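Local coordinates for protein NAD(P)H-flavin oxidoreductase (Staphylococcus epidermidis ATCC 12228, PDB 3GBH) that probably passes electrons from NAD(P)H to acceptor molecules through bound flavin mononucleotide, at residues 83-88 with 162-167; 141-146 with 184-189. All blocks are in the same frame, centred on the assembly; numbering follows the deposited sequence.

The four segments alternate along the chain, so the two contacts cross instead of nesting. Residues 83-88 open contact 1 on strand 84-91; the chain then runs through mostly helical structure, supplying 141-146 of helix 132-156 on the way, before 162-167 closes that loop of 73 residues. Contact 2 closes later, when 184-189 of strand 183-192 reaches back to the helix across a 37-residue loop. Strand 183-192 lies between strands 84-91 and 160-164 in the antiparallel sheet, and probable backbone hydrogen bonds of Leu86 with Ile189 and of Ile88 with Val186 join the contacts directly. Contact 1 packs over one face of this sheet, contact 2 over the other, and each reaches a different flavin.

Contact 1 of 2, residues 83-88 with 162-167; sequences SAMLII and NPIGGF. With FMN (flavin mononucleotide), chain H.
Met85, present as selenomethionine, meets Ile164 through the ends of two side chains that cross at about a right angle, CE of Met85 lying 3.7 Å from CD1 of Ile164. With CG anti to the backbone N (chi1 -180°) and two further bends along the chain, Met85 brings its terminal methyl across to the isoleucine. A second bridge forms where CG2 of Ile87 approaches CE2 of Phe167 at 4.0 Å, obliquely to the ring. Strands 84-91 and 160-164 are not neighbours: strand 183-192 runs between them, and its small Ala188 is touched by both Met85 and Phe167, which lies in the loop after strand 160-164, while Phe72 meets the Phe167 ring nearly parallel.

Ile164 is two-sided, its other branch CG2 being 3.6 Å from O4 of the flavin. Beyond it the backbone takes over. Gly166 N donates to flavin O4 (3.0 Å), Gly165 N adds a weak, longer bond to the same oxygen, and Pro163 O sits over the ring system, 3.0 Å from flavin C9A. Gln78 holds OD1 of Asn162, and Asn75 holds the carbonyl of Gly166. Such a strand end, turning through two glycines against the isoalloxazine, forms one wall of the FMN pocket in this nitroreductase-family fold.

Contact 2 of 2, residues 141-146 with 184-189; sequences IDSSLM and VPVLAI. With FMN (flavin mononucleotide), chain E.
OG of Ser144 donates a hydrogen bond to Asn140 O, one turn earlier in the helix, and also meets CG1 of Val186 at 3.7 Å. Ser143 is arranged alike, its hydroxyl bonded to Val139 O and its CB 3.9 Å from CG2 of Val186. The valine thus spreads its two methyls over consecutive serines, CG1, anti to the backbone N (chi1 178°), nearest Ser144 and CG2 nearest Ser143.

The strand places the valine there through a classic beta bulge, in which Val186 and Leu187 both face Ile88 of strand 84-91. Both therefore direct their side chains at helix 132-156, and Leu187 continues the packing on Ala147. Ile88 itself rests on Ser143 and Met146, extending the same layer between helix and sheet.

Elsewhere on this helical segment a flavin is met at its dimethylbenzene end. CD1 of Leu145 is 3.3 Å from flavin C8M, and OD1 of Asp142, which accepts a hydrogen bond from Ser48 N, is 3.6 Å from flavin C7M. The second subunit supplies other holds on this FMN, among them Lys22 and Arg203, and its Ile141 packs on both Ser144 and Val186.

Each serine hydroxyl is satisfied inside its own helix and meets only valine methyls across the contact; no hydrogen bond joins 141-146 to 184-189. Two polar side chains act here as small packing surfaces, and helix and strand meet at this point by van der Waals contact alone.

Contact 1 of 2, residues 83-88 with 162-167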
loop_
_atom_site.group_PDB
_atom_site.type_symbol
_atom_site.label_atom_id
_atom_site.label_comp_id
_atom_site.label_asym_id
_atom_site.label_seq_id
_atom_site.Cartn_x
_atom_site.Cartn_y
_atom_site.Cartn_z
ATOM N N SER B 83 19.819 30.155 -17.035
ATOM C CA SER B 83 21.240 29.857 -16.892
ATOM C C SER B 83 21.766 29.262 -18.198
ATOM O O SER B 83 22.895 29.511 -18.583
ATOM C CB SER B 83 21.474 28.900 -15.733
ATOM O OG SER B 83 21.194 29.552 -14.506
ATOM N N ALA B 84 20.927 28.448 -18.848
ATOM C CA ALA B 84 21.253 27.894 -20.142
ATOM C C ALA B 84 19.951 27.572 -20.855
ATOM O O ALA B 84 18.946 27.234 -20.198
ATOM C CB ALA B 84 22.118 26.587 -19.976
HETATM N N MSE B 85 19.975 27.659 -22.188
HETATM C CA MSE B 85 18.928 27.062 -23.020
HETATM C C MSE B 85 19.487 25.791 -23.644
HETATM O O MSE B 85 20.377 25.843 -24.501
HETATM C CB MSE B 85 18.497 28.024 -24.115
HETATM C CG MSE B 85 17.399 27.476 -25.030
HETATM SE SE MSE B 85 15.705 27.161 -24.120
HETATM C CE MSE B 85 15.104 28.993 -24.051
ATOM N N LEU B 86 18.961 24.656 -23.215
ATOM C CA LEU B 86 19.366 23.366 -23.740
ATOM C C LEU B 86 18.569 23.142 -25.011
ATOM O O LEU B 86 17.361 23.276 -24.982
ATOM C CB LEU B 86 19.071 22.259 -22.733
ATOM C CG LEU B 86 19.556 22.465 -21.293
ATOM C CD1 LEU B 86 19.306 21.219 -20.449
ATOM C CD2 LEU B 86 21.021 22.841 -21.258
ATOM N N ILE B 87 19.236 22.859 -26.122
ATOM C CA ILE B 87 18.529 22.456 -27.338
ATOM C C ILE B 87 18.941 21.026 -27.646
ATOM O O ILE B 87 20.120 20.752 -27.862
ATOM C CB ILE B 87 18.826 23.374 -28.510
ATOM C CG1 ILE B 87 18.653 24.848 -28.096
ATOM C CG2 ILE B 87 17.912 23.043 -29.711
ATOM C CD1 ILE B 87 19.049 25.869 -29.197
ATOM N N ILE B 88 17.964 20.117 -27.648
ATOM C CA ILE B 88 18.229 18.700 -27.807
ATOM C C ILE B 88 17.882 18.308 -29.238
ATOM O O ILE B 88 16.785 18.555 -29.708
ATOM C CB ILE B 88 17.420 17.870 -26.822
ATOM C CG1 ILE B 88 17.800 18.239 -25.375
ATOM C CG2 ILE B 88 17.631 16.369 -27.066
ATOM C CD1 ILE B 88 16.738 17.877 -24.374
ATOM N N ASN B 162 11.818 24.717 -18.184
ATOM C CA ASN B 162 10.642 24.978 -19.044
ATOM C C ASN B 162 10.923 24.311 -20.368
ATOM O O ASN B 162 11.840 24.741 -21.110
ATOM C CB ASN B 162 10.408 26.479 -19.221
ATOM C CG ASN B 162 9.209 26.831 -20.137
ATOM O OD1 ASN B 162 9.187 27.914 -20.685
ATOM N ND2 ASN B 162 8.219 25.944 -20.270
ATOM N N PRO B 163 10.193 23.222 -20.665
ATOM C CA PRO B 163 10.355 22.636 -22.006
ATOM C C PRO B 163 9.687 23.507 -23.032
ATOM O O PRO B 163 8.634 24.077 -22.761
ATOM C CB PRO B 163 9.703 21.260 -21.873
ATOM C CG PRO B 163 8.683 21.424 -20.789
ATOM C CD PRO B 163 9.223 22.475 -19.847
ATOM N N ILE B 164 10.306 23.614 -24.207
ATOM C CA ILE B 164 9.947 24.608 -25.193
ATOM C C ILE B 164 9.991 23.951 -26.576
ATOM O O ILE B 164 10.995 23.326 -26.943
ATOM C CB ILE B 164 10.903 25.851 -25.106
ATOM C CG1 ILE B 164 10.634 26.643 -23.815
ATOM C CG2 ILE B 164 10.733 26.788 -26.301
ATOM C CD1 ILE B 164 11.631 27.726 -23.455
ATOM N N GLY B 165 8.875 24.061 -27.305
ATOM C CA GLY B 165 8.749 23.568 -28.668
ATOM C C GLY B 165 8.555 24.724 -29.620
ATOM O O GLY B 165 8.716 24.572 -30.817
ATOM N N GLY B 166 8.268 25.903 -29.070
ATOM C CA GLY B 166 8.016 27.089 -29.848
ATOM C C GLY B 166 9.261 27.829 -30.269
ATOM O O GLY B 166 9.435 28.989 -29.910
ATOM N N PHE B 167 10.118 27.157 -31.037
ATOM C CA PHE B 167 11.279 27.794 -31.636
ATOM C C PHE B 167 11.396 27.397 -33.110
ATOM O O PHE B 167 10.749 26.448 -33.559
ATOM C CB PHE B 167 12.575 27.522 -30.818
ATOM C CG PHE B 167 12.990 26.078 -30.735
ATOM C CD1 PHE B 167 12.332 25.191 -29.904
ATOM C CD2 PHE B 167 14.086 25.618 -31.446
ATOM C CE1 PHE B 167 12.733 23.873 -29.808
ATOM C CE2 PHE B 167 14.474 24.322 -31.357
ATOM C CZ PHE B 167 13.803 23.440 -30.547
HETATM N N1 FMN H . 5.985 26.585 -22.705
HETATM C C2 FMN H . 6.324 27.832 -23.211
HETATM O O2 FMN H . 6.269 28.847 -22.509
HETATM N N3 FMN H . 6.707 27.938 -24.521
HETATM C C4 FMN H . 6.779 26.812 -25.345
HETATM O O4 FMN H . 7.127 26.947 -26.533
HETATM C C4A FMN H . 6.422 25.572 -24.840
HETATM N N5 FMN H . 6.439 24.434 -25.628
HETATM C C5A FMN H . 6.413 23.185 -25.044
HETATM C C6 FMN H . 6.786 22.039 -25.768
HETATM C C7 FMN H . 6.762 20.793 -25.178
HETATM C C7M FMN H . 7.159 19.575 -25.968
HETATM C C8 FMN H . 6.341 20.669 -23.850
HETATM C C8M FMN H . 6.295 19.350 -23.141
HETATM C C9 FMN H . 5.970 21.795 -23.138
HETATM C C9A FMN H . 6.005 23.071 -23.708
HETATM N N10 FMN H . 5.651 24.221 -22.986
HETATM C C10 FMN H . 6.012 25.465 -23.505
HETATM C "C1'" FMN H . 5.285 24.133 -21.519
HETATM C "C2'" FMN H . 3.850 23.612 -21.434
HETATM O "O2'" FMN H . 2.921 24.642 -21.723
HETATM C "C3'" FMN H . 3.609 23.036 -20.034
HETATM O "O3'" FMN H . 4.429 21.907 -19.860
HETATM C "C4'" FMN H . 2.155 22.657 -19.754
HETATM O "O4'" FMN H . 1.353 23.838 -19.772
HETATM C "C5'" FMN H . 2.046 21.952 -18.404
HETATM O "O5'" FMN H . 2.483 22.817 -17.363
HETATM P P FMN H . 3.669 22.369 -16.391
HETATM O O1P FMN H . 3.913 23.437 -15.364
HETATM O O2P FMN H . 4.872 22.089 -17.243
HETATM O O3P FMN H . 3.301 21.082 -15.691
#

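Contact 2 of 2, residues 141-146 with 184-189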
loop_
_atom_site.group_PDB
_atom_site.type_symbol
_atom_site.label_atom_id
_atom_site.label_comp_id
_atom_site.label_asym_id
_atom_site.label_seq_id
_atom_site.Cartn_x
_atom_site.Cartn_y
_atom_site.Cartn_z
ATOM N N ILE B 141 11.523 10.119 -29.930
ATOM C CA ILE B 141 11.127 9.339 -28.776
ATOM C C ILE B 141 12.289 9.197 -27.798
ATOM O O ILE B 141 12.126 9.515 -26.613
ATOM C CB ILE B 141 10.528 7.946 -29.157
ATOM C CG1 ILE B 141 9.198 8.124 -29.925
ATOM C CG2 ILE B 141 10.345 7.088 -27.921
ATOM C CD1 ILE B 141 8.757 6.886 -30.710
ATOM N N ASP B 142 13.458 8.750 -28.269
ATOM C CA ASP B 142 14.559 8.488 -27.348
ATOM C C ASP B 142 14.958 9.780 -26.649
ATOM O O ASP B 142 15.171 9.773 -25.456
ATOM C CB ASP B 142 15.788 7.921 -28.061
ATOM C CG ASP B 142 15.615 6.482 -28.546
ATOM O OD1 ASP B 142 14.785 5.735 -27.997
ATOM O OD2 ASP B 142 16.369 6.099 -29.479
ATOM N N SER B 143 15.094 10.859 -27.420
ATOM C CA SER B 143 15.545 12.155 -26.893
ATOM C C SER B 143 14.559 12.753 -25.890
ATOM O O SER B 143 14.961 13.414 -24.929
ATOM C CB SER B 143 15.777 13.135 -28.037
ATOM O OG SER B 143 16.764 12.655 -28.946
ATOM N N SER B 144 13.273 12.517 -26.116
ATOM C CA SER B 144 12.229 12.922 -25.176
ATOM C C SER B 144 12.285 12.140 -23.854
ATOM O O SER B 144 12.042 12.687 -22.769
ATOM C CB SER B 144 10.855 12.814 -25.861
ATOM O OG SER B 144 10.823 13.687 -26.997
ATOM N N LEU B 145 12.599 10.848 -23.927
ATOM C CA LEU B 145 12.783 10.067 -22.712
ATOM C C LEU B 145 13.898 10.677 -21.845
ATOM O O LEU B 145 13.734 10.846 -20.631
ATOM C CB LEU B 145 13.062 8.598 -23.021
ATOM C CG LEU B 145 11.962 7.782 -23.737
ATOM C CD1 LEU B 145 12.474 6.410 -24.086
ATOM C CD2 LEU B 145 10.701 7.688 -22.871
HETATM N N MSE B 146 15.032 11.000 -22.473
HETATM C CA MSE B 146 16.164 11.616 -21.786
HETATM C C MSE B 146 15.772 12.998 -21.255
HETATM O O MSE B 146 16.070 13.330 -20.124
HETATM C CB MSE B 146 17.355 11.689 -22.731
HETATM C CG MSE B 146 18.634 12.200 -22.143
HETATM SE SE MSE B 146 18.695 14.137 -22.085
HETATM C CE MSE B 146 18.720 14.453 -24.041
ATOM N N VAL B 184 18.326 16.615 -36.142
ATOM C CA VAL B 184 16.997 17.252 -36.131
ATOM C C VAL B 184 16.649 17.748 -34.730
ATOM O O VAL B 184 16.826 17.027 -33.785
ATOM C CB VAL B 184 15.903 16.315 -36.646
ATOM C CG1 VAL B 184 16.190 15.970 -38.135
ATOM C CG2 VAL B 184 15.817 15.061 -35.805
ATOM N N PRO B 185 16.158 18.985 -34.610
ATOM C CA PRO B 185 15.785 19.495 -33.278
ATOM C C PRO B 185 14.559 18.785 -32.728
ATOM O O PRO B 185 13.593 18.573 -33.456
ATOM C CB PRO B 185 15.508 20.964 -33.519
ATOM C CG PRO B 185 15.359 21.144 -34.984
ATOM C CD PRO B 185 15.817 19.919 -35.693
ATOM N N VAL B 186 14.616 18.376 -31.470
ATOM C CA VAL B 186 13.504 17.654 -30.857
ATOM C C VAL B 186 12.733 18.590 -29.929
ATOM O O VAL B 186 11.546 18.837 -30.111
ATOM C CB VAL B 186 13.999 16.412 -30.076
ATOM C CG1 VAL B 186 12.810 15.714 -29.402
ATOM C CG2 VAL B 186 14.747 15.436 -31.015
ATOM N N LEU B 187 13.431 19.133 -28.943
ATOM C CA LEU B 187 12.852 20.155 -28.091
ATOM C C LEU B 187 13.952 20.912 -27.400
ATOM O O LEU B 187 15.090 20.452 -27.409
ATOM C CB LEU B 187 11.929 19.536 -27.047
ATOM C CG LEU B 187 12.494 18.934 -25.797
ATOM C CD1 LEU B 187 11.347 18.727 -24.720
ATOM C CD2 LEU B 187 13.200 17.640 -26.125
ATOM N N ALA B 188 13.603 22.077 -26.847
ATOM C CA ALA B 188 14.529 22.876 -26.050
ATOM C C ALA B 188 14.100 22.819 -24.587
ATOM O O ALA B 188 12.940 22.507 -24.301
ATOM C CB ALA B 188 14.559 24.288 -26.538
ATOM N N ILE B 189 15.029 23.092 -23.666
ATOM C CA ILE B 189 14.718 23.125 -22.240
ATOM C C ILE B 189 15.437 24.296 -21.596
ATOM O O ILE B 189 16.667 24.283 -21.544
ATOM C CB ILE B 189 15.132 21.815 -21.521
ATOM C CG1 ILE B 189 14.570 20.564 -22.226
ATOM C CG2 ILE B 189 14.678 21.837 -20.034
ATOM C CD1 ILE B 189 14.938 19.251 -21.549
HETATM N N1 FMN E . 14.081 -3.726 -25.589
HETATM C C2 FMN E . 13.586 -4.918 -26.078
HETATM O O2 FMN E . 13.896 -5.985 -25.514
HETATM N N3 FMN E . 12.762 -4.916 -27.197
HETATM C C4 FMN E . 12.411 -3.739 -27.841
HETATM O O4 FMN E . 11.660 -3.815 -28.832
HETATM C C4A FMN E . 12.924 -2.513 -27.358
HETATM N N5 FMN E . 12.645 -1.304 -27.984
HETATM C C5A FMN E . 12.922 -0.121 -27.314
HETATM C C6 FMN E . 12.371 1.080 -27.758
HETATM C C7 FMN E . 12.601 2.266 -27.110
HETATM C C7M FMN E . 11.977 3.547 -27.600
HETATM C C8 FMN E . 13.410 2.271 -25.988
HETATM C C8M FMN E . 13.642 3.561 -25.268
HETATM C C9 FMN E . 13.965 1.092 -25.523
HETATM C C9A FMN E . 13.741 -0.128 -26.183
HETATM N N10 FMN E . 14.284 -1.336 -25.740
HETATM C C10 FMN E . 13.779 -2.522 -26.238
HETATM C "C1'" FMN E . 15.137 -1.378 -24.478
HETATM C "C2'" FMN E . 16.530 -0.858 -24.803
HETATM O "O2'" FMN E . 17.324 -1.871 -25.408
HETATM C "C3'" FMN E . 17.208 -0.435 -23.510
HETATM O "O3'" FMN E . 16.482 0.610 -22.918
HETATM C "C4'" FMN E . 18.660 -0.030 -23.708
HETATM O "O4'" FMN E . 19.335 -1.219 -24.093
HETATM C "C5'" FMN E . 19.219 0.559 -22.413
HETATM O "O5'" FMN E . 19.180 -0.396 -21.337
HETATM P P FMN E . 18.388 -0.061 -19.983
HETATM O O1P FMN E . 18.462 -1.269 -19.054
HETATM O O2P FMN E . 16.951 0.247 -20.325
HETATM O O3P FMN E . 18.916 1.141 -19.296
#